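Local coordinates for cell division control protein 13 (Saccharomyces cerevisiae, PDB 4HCE), which helps maintain telomeres in budding yeast, its OB2 domain forming a dimer that is required for productive binding of Stn1, at residues B[41-47]-B[63-69]; B[74-78]-B[125-129]; B[11-16]-B[105-109]. All coordinates share one frame; numbering follows the deposited sequence.

Contact 1. Residues B[41-47]-B[63-69]; sequences TLKLYFT and NCIEIVI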
loop_
_atom_site.group_PDB
_atom_site.type_symbol
_atom_site.label_atom_id
_atom_site.label_comp_id
_atom_site.label_asym_id
_atom_site.label_seq_id
_atom_site.Cartn_x
_atom_site.Cartn_y
_atom_site.Cartn_z
ATOM N N THR B 41 0.761 -7.065 4.876
ATOM C CA THR B 41 1.893 -6.292 5.389
ATOM C C THR B 41 1.441 -5.109 6.270
ATOM O O THR B 41 0.447 -4.449 5.983
ATOM C CB THR B 41 2.794 -5.837 4.223
ATOM O OG1 THR B 41 3.337 -7.007 3.597
ATOM C CG2 THR B 41 3.937 -4.960 4.697
ATOM N N LEU B 42 2.158 -4.888 7.363
ATOM C CA LEU B 42 1.900 -3.754 8.218
ATOM C C LEU B 42 2.615 -2.537 7.644
ATOM O O LEU B 42 3.826 -2.577 7.380
ATOM C CB LEU B 42 2.336 -4.042 9.657
ATOM C CG LEU B 42 2.203 -2.911 10.684
ATOM C CD1 LEU B 42 0.736 -2.566 10.945
ATOM C CD2 LEU B 42 2.905 -3.332 11.968
ATOM N N LYS B 43 1.843 -1.479 7.433
ATOM C CA LYS B 43 2.336 -0.212 6.905
ATOM C C LYS B 43 2.035 0.911 7.888
ATOM O O LYS B 43 0.952 0.935 8.513
ATOM C CB LYS B 43 1.680 0.106 5.557
ATOM C CG LYS B 43 2.043 -0.886 4.457
ATOM C CD LYS B 43 0.998 -0.900 3.356
ATOM C CE LYS B 43 0.721 -2.317 2.875
ATOM N NZ LYS B 43 1.293 -2.640 1.524
ATOM N N LEU B 44 3.000 1.818 8.048
ATOM C CA LEU B 44 2.785 3.021 8.870
ATOM C C LEU B 44 2.821 4.269 8.012
ATOM O O LEU B 44 3.548 4.315 7.019
ATOM C CB LEU B 44 3.822 3.120 9.981
ATOM C CG LEU B 44 3.989 1.880 10.867
ATOM C CD1 LEU B 44 5.106 2.172 11.860
ATOM C CD2 LEU B 44 2.713 1.492 11.594
ATOM N N TYR B 45 2.046 5.275 8.389
ATOM C CA TYR B 45 2.075 6.552 7.699
ATOM C C TYR B 45 2.678 7.609 8.580
ATOM O O TYR B 45 2.221 7.846 9.704
ATOM C CB TYR B 45 0.679 6.962 7.193
ATOM C CG TYR B 45 0.163 5.902 6.282
ATOM C CD1 TYR B 45 0.789 5.676 5.065
ATOM C CD2 TYR B 45 -0.871 5.046 6.669
ATOM C CE1 TYR B 45 0.387 4.672 4.225
ATOM C CE2 TYR B 45 -1.287 4.019 5.830
ATOM C CZ TYR B 45 -0.642 3.839 4.613
ATOM O OH TYR B 45 -1.045 2.848 3.750
ATOM N N PHE B 46 3.671 8.273 8.006
ATOM C CA PHE B 46 4.478 9.245 8.690
ATOM C C PHE B 46 4.490 10.574 7.951
ATOM O O PHE B 46 4.594 10.619 6.726
ATOM C CB PHE B 46 5.889 8.700 8.837
ATOM C CG PHE B 46 6.803 9.600 9.597
ATOM C CD1 PHE B 46 7.023 9.420 10.957
ATOM C CD2 PHE B 46 7.458 10.609 8.942
ATOM C CE1 PHE B 46 7.871 10.275 11.648
ATOM C CE2 PHE B 46 8.295 11.447 9.614
ATOM C CZ PHE B 46 8.511 11.281 10.963
ATOM N N THR B 47 4.352 11.652 8.714
ATOM C CA THR B 47 4.424 13.018 8.183
ATOM C C THR B 47 4.798 14.045 9.271
ATOM O O THR B 47 4.465 13.863 10.452
ATOM C CB THR B 47 3.117 13.476 7.488
ATOM O OG1 THR B 47 3.366 14.709 6.782
ATOM C CG2 THR B 47 1.981 13.691 8.495
ATOM N N ASN B 63 2.138 13.458 0.638
ATOM C CA ASN B 63 1.638 14.066 1.858
ATOM C C ASN B 63 2.339 13.536 3.080
ATOM O O ASN B 63 2.318 14.142 4.138
ATOM C CB ASN B 63 0.202 13.565 2.037
ATOM C CG ASN B 63 -0.676 14.634 2.492
ATOM O OD1 ASN B 63 -0.232 15.772 2.558
ATOM N ND2 ASN B 63 -1.897 14.325 2.788
ATOM N N CYS B 64 2.868 12.330 2.919
ATOM C CA CYS B 64 3.356 11.512 3.986
ATOM C C CYS B 64 4.123 10.424 3.277
ATOM O O CYS B 64 4.072 10.321 2.049
ATOM C CB CYS B 64 2.185 10.917 4.777
ATOM S SG CYS B 64 1.038 9.837 3.856
ATOM N N ILE B 65 4.847 9.608 4.024
ATOM C CA ILE B 65 5.353 8.408 3.404
ATOM C C ILE B 65 4.794 7.173 4.084
ATOM O O ILE B 65 4.503 7.176 5.303
ATOM C CB ILE B 65 6.895 8.363 3.301
ATOM C CG1 ILE B 65 7.539 8.527 4.666
ATOM C CG2 ILE B 65 7.415 9.395 2.287
ATOM C CD1 ILE B 65 8.775 7.660 4.789
ATOM N N GLU B 66 4.630 6.139 3.263
ATOM C CA GLU B 66 4.323 4.788 3.691
ATOM C C GLU B 66 5.618 4.085 4.166
ATOM O O GLU B 66 6.634 4.101 3.495
ATOM C CB GLU B 66 3.665 4.030 2.526
ATOM C CG GLU B 66 3.630 2.524 2.728
ATOM C CD GLU B 66 3.452 1.755 1.414
ATOM O OE1 GLU B 66 4.461 1.215 0.834
ATOM O OE2 GLU B 66 2.294 1.714 0.961
ATOM N N ILE B 67 5.570 3.458 5.327
ATOM C CA ILE B 67 6.712 2.710 5.848
ATOM C C ILE B 67 6.243 1.279 6.112
ATOM O O ILE B 67 5.303 1.057 6.888
ATOM C CB ILE B 67 7.231 3.311 7.162
ATOM C CG1 ILE B 67 7.559 4.810 7.007
ATOM C CG2 ILE B 67 8.446 2.536 7.660
ATOM C CD1 ILE B 67 7.774 5.525 8.339
ATOM N N VAL B 68 6.890 0.317 5.459
ATOM C CA VAL B 68 6.548 -1.069 5.642
ATOM C C VAL B 68 7.419 -1.672 6.725
ATOM O O VAL B 68 8.632 -1.375 6.805
ATOM C CB VAL B 68 6.587 -1.908 4.319
ATOM C CG1 VAL B 68 5.877 -1.186 3.183
ATOM C CG2 VAL B 68 8.003 -2.204 3.883
ATOM N N ILE B 69 6.767 -2.454 7.592
ATOM C CA ILE B 69 7.418 -3.412 8.499
ATOM C C ILE B 69 7.223 -4.750 7.786
ATOM O O ILE B 69 6.139 -5.330 7.838
ATOM C CB ILE B 69 6.736 -3.493 9.888
ATOM C CG1 ILE B 69 6.178 -2.134 10.329
ATOM C CG2 ILE B 69 7.683 -4.090 10.930
ATOM C CD1 ILE B 69 7.200 -1.116 10.795
HETATM O O HOH W 1 4.196 -6.919 7.779
#
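L44 and I67 face each other as an antiparallel hydrogen-bonded pair in the middle of two neighbouring strands of the OB fold, 42-47 and 65-69. The backbone ladder is regular there: L44 N gives a bond of 2.7 Å to I67 O, the amide of I67 answers to L44 O, and F46 and I65 exchange a second such pair. At the intervening and flanking non-hydrogen-bonded positions, CA-H groups approach carbonyls across the strands, the shortest contact being K43 CA to I67 O at 3.2 Å. One water joins L42 N to I69 O.

Apolar packing fills the face that carries L42, L44, F46, I65, I67 and I69. The side chains of L42 and I69 lie side by side, touching through L42 CD2 and I69 CG1, and the CD1 methyls of L44 and I69 meet at 4.0 Å. I67 CD1 presses on F46 CB at 3.7 Å, while the phenyl ring, with CG anti to the backbone N (chi1 -177°), leads away from strand 65-69. L125 and the 72-79 helix add to this face, I69 touching R74, I75 and L78.

K43, Y45, E66 and V68 occupy the other face, where K43 packs on N27 and Y45 on M120, both of the second subunit. The Y45 ring lies beside E66, CE1 3.7 Å from E66 CB, and C64 SG makes an oblique sulfur-aromatic contact with the same ring. K43 NZ and E66 OE2 are 4.5 Å apart, too far for a salt bridge. Where the ladder ends, T47 OG1 donates to N63 O over 2.9 Å, in the plane of that carbonyl.

Contact 2. Residues B[74-78]-B[125-129]; sequences RICEL and LKNIS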
loop_
_atom_site.group_PDB
_atom_site.type_symbol
_atom_site.label_atom_id
_atom_site.label_comp_id
_atom_site.label_asym_id
_atom_site.label_seq_id
_atom_site.Cartn_x
_atom_site.Cartn_y
_atom_site.Cartn_z
ATOM N N ARG B 74 9.967 -9.081 12.339
ATOM C CA ARG B 74 10.310 -7.690 12.558
ATOM C C ARG B 74 9.213 -6.940 13.331
ATOM O O ARG B 74 9.507 -6.113 14.181
ATOM C CB ARG B 74 10.642 -7.010 11.222
ATOM C CG ARG B 74 10.960 -5.533 11.330
ATOM C CD ARG B 74 12.184 -5.294 12.206
ATOM N NE ARG B 74 12.654 -3.928 12.020
ATOM C CZ ARG B 74 13.534 -3.316 12.795
ATOM N NH1 ARG B 74 14.039 -3.944 13.849
ATOM N NH2 ARG B 74 13.886 -2.069 12.523
ATOM N N ILE B 75 7.950 -7.248 13.046
ATOM C CA ILE B 75 6.828 -6.686 13.803
ATOM C C ILE B 75 6.951 -7.042 15.286
ATOM O O ILE B 75 6.765 -6.184 16.150
ATOM C CB ILE B 75 5.477 -7.183 13.243
ATOM C CG1 ILE B 75 5.224 -6.589 11.845
ATOM C CG2 ILE B 75 4.306 -6.888 14.192
ATOM C CD1 ILE B 75 4.003 -7.172 11.151
ATOM N N CYS B 76 7.266 -8.303 15.563
ATOM C CA CYS B 76 7.410 -8.798 16.932
ATOM C C CYS B 76 8.562 -8.142 17.675
ATOM O O CYS B 76 8.407 -7.715 18.819
ATOM C CB CYS B 76 7.549 -10.326 16.948
ATOM S SG CYS B 76 5.958 -11.096 16.596
ATOM N N GLU B 77 9.704 -8.056 17.006
ATOM C CA GLU B 77 10.902 -7.443 17.572
ATOM C C GLU B 77 10.615 -6.036 18.088
ATOM O O GLU B 77 11.062 -5.665 19.186
ATOM C CB GLU B 77 12.007 -7.394 16.513
ATOM C CG GLU B 77 13.291 -6.705 16.953
ATOM C CD GLU B 77 14.389 -6.798 15.898
ATOM O OE1 GLU B 77 14.151 -6.468 14.714
ATOM O OE2 GLU B 77 15.508 -7.209 16.244
ATOM N N LEU B 78 9.869 -5.271 17.286
ATOM C CA LEU B 78 9.581 -3.874 17.566
ATOM C C LEU B 78 8.488 -3.740 18.619
ATOM O O LEU B 78 8.613 -2.948 19.565
ATOM C CB LEU B 78 9.171 -3.134 16.262
ATOM C CG LEU B 78 10.258 -2.927 15.205
ATOM C CD1 LEU B 78 9.671 -2.459 13.878
ATOM C CD2 LEU B 78 11.325 -1.942 15.694
ATOM N N LEU B 125 11.169 0.210 7.952
ATOM C CA LEU B 125 11.548 0.791 9.219
ATOM C C LEU B 125 12.891 0.290 9.703
ATOM O O LEU B 125 13.020 -0.854 10.104
ATOM C CB LEU B 125 10.489 0.492 10.288
ATOM C CG LEU B 125 10.657 1.213 11.622
ATOM C CD1 LEU B 125 11.429 2.522 11.441
ATOM C CD2 LEU B 125 9.284 1.493 12.195
ATOM N N LYS B 126 13.900 1.154 9.650
ATOM C CA LYS B 126 15.216 0.813 10.164
ATOM C C LYS B 126 15.282 1.017 11.684
ATOM O O LYS B 126 15.679 0.127 12.423
ATOM C CB LYS B 126 16.309 1.625 9.493
ATOM C CG LYS B 126 17.695 1.069 9.726
ATOM C CD LYS B 126 18.713 1.808 8.873
ATOM C CE LYS B 126 19.986 0.984 8.754
ATOM N NZ LYS B 126 20.955 1.378 9.803
ATOM N N ASN B 127 14.936 2.216 12.128
ATOM C CA ASN B 127 14.936 2.555 13.540
ATOM C C ASN B 127 13.750 3.417 13.863
ATOM O O ASN B 127 13.238 4.125 13.001
ATOM C CB ASN B 127 16.205 3.302 13.919
ATOM C CG ASN B 127 17.393 2.389 13.991
ATOM O OD1 ASN B 127 17.373 1.372 14.701
ATOM N ND2 ASN B 127 18.438 2.726 13.243
ATOM N N ILE B 128 13.339 3.359 15.121
ATOM C CA ILE B 128 12.245 4.181 15.621
ATOM C C ILE B 128 12.485 4.545 17.072
ATOM O O ILE B 128 12.804 3.696 17.919
ATOM C CB ILE B 128 10.847 3.516 15.481
ATOM C CG1 ILE B 128 9.729 4.451 16.018
ATOM C CG2 ILE B 128 10.809 2.163 16.186
ATOM C CD1 ILE B 128 8.367 4.221 15.387
ATOM N N SER B 129 12.318 5.832 17.332
ATOM C CA SER B 129 12.352 6.333 18.662
ATOM C C SER B 129 11.057 7.068 18.946
ATOM O O SER B 129 10.633 7.965 18.193
ATOM C CB SER B 129 13.535 7.254 18.860
ATOM O OG SER B 129 13.414 7.816 20.140
HETATM O O HOH W 2 11.519 -2.793 9.371
HETATM O O HOH W 3 15.246 -1.353 15.165
#
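R74 reaches from helix 72-79 to the backbone carbonyls of L125 and K126 on strand 120-129, an edge-on arginine contact with the OB-fold sheet. From CB the chain starts with CG anti to the backbone N (chi1 178°), where CG packs on I69 of strand 65-69, and a bend at chi2 carries the guanidinium toward strand 120-129. NE gives its hydrogen to a water that donates to L125 O. R74 NH1 turns back to form a salt bridge with E77 OE1 at 2.7 Å, meeting the carboxylate from above its plane. R74 NH2 makes the direct crossing: a straight bond of 2.8 Å to L125 O (169° at the hydrogen) and a weak, bent one to K126 O. L125 O lies in the guanidinium plane, whereas NH2 sits above the plane of that carbonyl. The L78 CD2 methyl sits over one guanidinium face, offset toward its rim, and also meets I128 CG2 at 4.2 Å. K126 and N127 both face E104 in a classic beta bulge, and the carbonyls R74 reaches lie at and just before it. With E77 at one edge and carbonyls at another, the positive charge is probably stabilised and the guanidinium's rotation restricted.

Contact 3. Residues B[11-16]-B[105-109]; sequences ASVGSV and VERIL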
loop_
_atom_site.group_PDB
_atom_site.type_symbol
_atom_site.label_atom_id
_atom_site.label_comp_id
_atom_site.label_asym_id
_atom_site.label_seq_id
_atom_site.Cartn_x
_atom_site.Cartn_y
_atom_site.Cartn_z
ATOM N N ALA B 11 13.642 8.240 -4.230
ATOM C CA ALA B 11 14.901 7.744 -3.633
ATOM C C ALA B 11 15.250 6.333 -4.088
ATOM O O ALA B 11 14.391 5.448 -4.088
ATOM C CB ALA B 11 14.840 7.796 -2.109
ATOM N N SER B 12 16.508 6.134 -4.474
ATOM C CA SER B 12 16.964 4.840 -4.980
ATOM C C SER B 12 17.185 3.871 -3.826
ATOM O O SER B 12 17.343 4.287 -2.663
ATOM C CB SER B 12 18.290 5.000 -5.741
ATOM O OG SER B 12 19.336 5.286 -4.827
ATOM N N VAL B 13 17.206 2.586 -4.156
ATOM C CA VAL B 13 17.412 1.518 -3.184
ATOM C C VAL B 13 18.784 1.698 -2.558
ATOM O O VAL B 13 19.741 1.976 -3.267
ATOM C CB VAL B 13 17.262 0.137 -3.868
ATOM C CG1 VAL B 13 17.990 -0.974 -3.094
ATOM C CG2 VAL B 13 15.776 -0.173 -4.078
ATOM N N GLY B 14 18.871 1.560 -1.233
ATOM C CA GLY B 14 20.083 1.838 -0.486
ATOM C C GLY B 14 19.962 3.093 0.379
ATOM O O GLY B 14 20.642 3.201 1.418
ATOM N N SER B 15 19.110 4.051 -0.035
ATOM C CA SER B 15 18.978 5.318 0.682
ATOM C C SER B 15 18.532 5.103 2.110
ATOM O O SER B 15 17.639 4.294 2.381
ATOM C CB SER B 15 17.976 6.274 0.033
ATOM O OG SER B 15 18.260 6.492 -1.314
ATOM N N VAL B 16 19.125 5.872 3.010
ATOM C CA VAL B 16 18.692 5.904 4.402
ATOM C C VAL B 16 18.315 7.351 4.757
ATOM O O VAL B 16 19.115 8.281 4.581
ATOM C CB VAL B 16 19.799 5.337 5.348
ATOM C CG1 VAL B 16 19.329 5.285 6.794
ATOM C CG2 VAL B 16 20.228 3.947 4.902
ATOM N N VAL B 105 14.466 5.418 8.076
ATOM C CA VAL B 105 13.846 4.543 7.099
ATOM C C VAL B 105 14.878 4.195 6.044
ATOM O O VAL B 105 15.798 4.986 5.771
ATOM C CB VAL B 105 12.558 5.144 6.476
ATOM C CG1 VAL B 105 11.492 5.333 7.546
ATOM C CG2 VAL B 105 12.823 6.468 5.767
ATOM N N GLU B 106 14.719 3.003 5.466
ATOM C CA GLU B 106 15.648 2.501 4.493
ATOM C C GLU B 106 14.892 2.039 3.274
ATOM O O GLU B 106 13.943 1.281 3.390
ATOM C CB GLU B 106 16.449 1.341 5.070
ATOM C CG GLU B 106 17.566 0.896 4.146
ATOM C CD GLU B 106 18.417 -0.239 4.699
ATOM O OE1 GLU B 106 19.404 -0.572 4.013
ATOM O OE2 GLU B 106 18.125 -0.804 5.790
ATOM N N ARG B 107 15.347 2.498 2.107
ATOM C CA ARG B 107 14.766 2.156 0.837
ATOM C C ARG B 107 15.271 0.753 0.470
ATOM O O ARG B 107 16.486 0.551 0.273
ATOM C CB ARG B 107 15.239 3.176 -0.217
ATOM C CG ARG B 107 14.443 3.166 -1.501
ATOM C CD ARG B 107 13.017 3.596 -1.173
ATOM N NE ARG B 107 12.279 3.943 -2.368
ATOM C CZ ARG B 107 10.976 4.165 -2.421
ATOM N NH1 ARG B 107 10.214 4.074 -1.334
ATOM N NH2 ARG B 107 10.441 4.485 -3.581
ATOM N N ILE B 108 14.351 -0.203 0.369
ATOM C CA ILE B 108 14.718 -1.591 0.065
ATOM C C ILE B 108 13.970 -2.082 -1.176
ATOM O O ILE B 108 12.926 -1.545 -1.546
ATOM C CB ILE B 108 14.427 -2.554 1.254
ATOM C CG1 ILE B 108 12.934 -2.525 1.633
ATOM C CG2 ILE B 108 15.316 -2.254 2.461
ATOM C CD1 ILE B 108 12.510 -3.729 2.459
ATOM N N LEU B 109 14.537 -3.092 -1.821
ATOM C CA LEU B 109 13.859 -3.825 -2.864
ATOM C C LEU B 109 13.153 -4.955 -2.146
ATOM O O LEU B 109 13.782 -5.860 -1.573
ATOM C CB LEU B 109 14.854 -4.353 -3.893
ATOM C CG LEU B 109 14.308 -5.208 -5.032
ATOM C CD1 LEU B 109 13.501 -4.385 -6.020
ATOM C CD2 LEU B 109 15.465 -5.902 -5.732
HETATM O O HOH W 4 12.128 5.012 -5.900
HETATM O O HOH W 5 21.528 0.650 2.641
#
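R107 meets the 11-16 loop with backbone and side chain. R107 N gives a nearly straight bond to S15 O (2.9 Å), and R107 O takes one from G14 N at 3.0 Å. Its side chain leaves CB with CG anti to the backbone N (chi1 -165°) and bends at chi2, which lays R107 CG 3.3 Å from S12 O and brings NE to A11 O. The R107 NE to A11 O bond, 3.1 Å, is bent and tilted from both the guanidinium and carbonyl planes; a water at the guanidinium edge links NH2 to that carbonyl.

On one flank V13 CG2 leans on L109 CB at 4.3 Å; on the other, V16 CG2 meets E106 CG. V16 and E106 form an antiparallel non-hydrogen-bonded pair just as strand 16-27 starts, and this pairing with strand 101-110 brings together the two end strands of the OB-fold sheet, closing it on itself. A water bridges E106 OE1 and G14 O.

What shapes the loop is a type II beta turn from S12 to S15. S12 O accepts from the amide of S15 and, at 2.7 Å, from S15 OG, and G14 has backbone angles (110°, -28°) at which a CB would jam against the carbonyl oxygen of V13. Further out, W123 of strand 120-129 makes a cation-pi contact with R107 and touches A11, while V59 of the second subunit packs on R107.

A backbone carbonyl, a water and an aromatic ring share the guanidinium of the buried R107 and probably help to offset its charge beside the subunit interface.

How the contacts relate
From the N terminus, the chain leaves helix 4-8 and enters 11-16, whose partner 105-109 comes 89 residues later; contact 3 thereby brings the start of strand 16-27 beside strand 101-110, joining the two strands at the ends of the sheet order. Contact 1 lies wholly within that long loop and closes a short one of its own between two successive strands. The chain then runs from strand 65-69 into helix 72-79; contact 2 opens there and closes only at 125-129, beyond 105-109, so contacts 2 and 3 cross. Strand 65-69 pairs with strand 120-129, linking contacts 1 and 2, and K126 lies against V16 and E106. Contacts 1 and 3 both touch the second subunit.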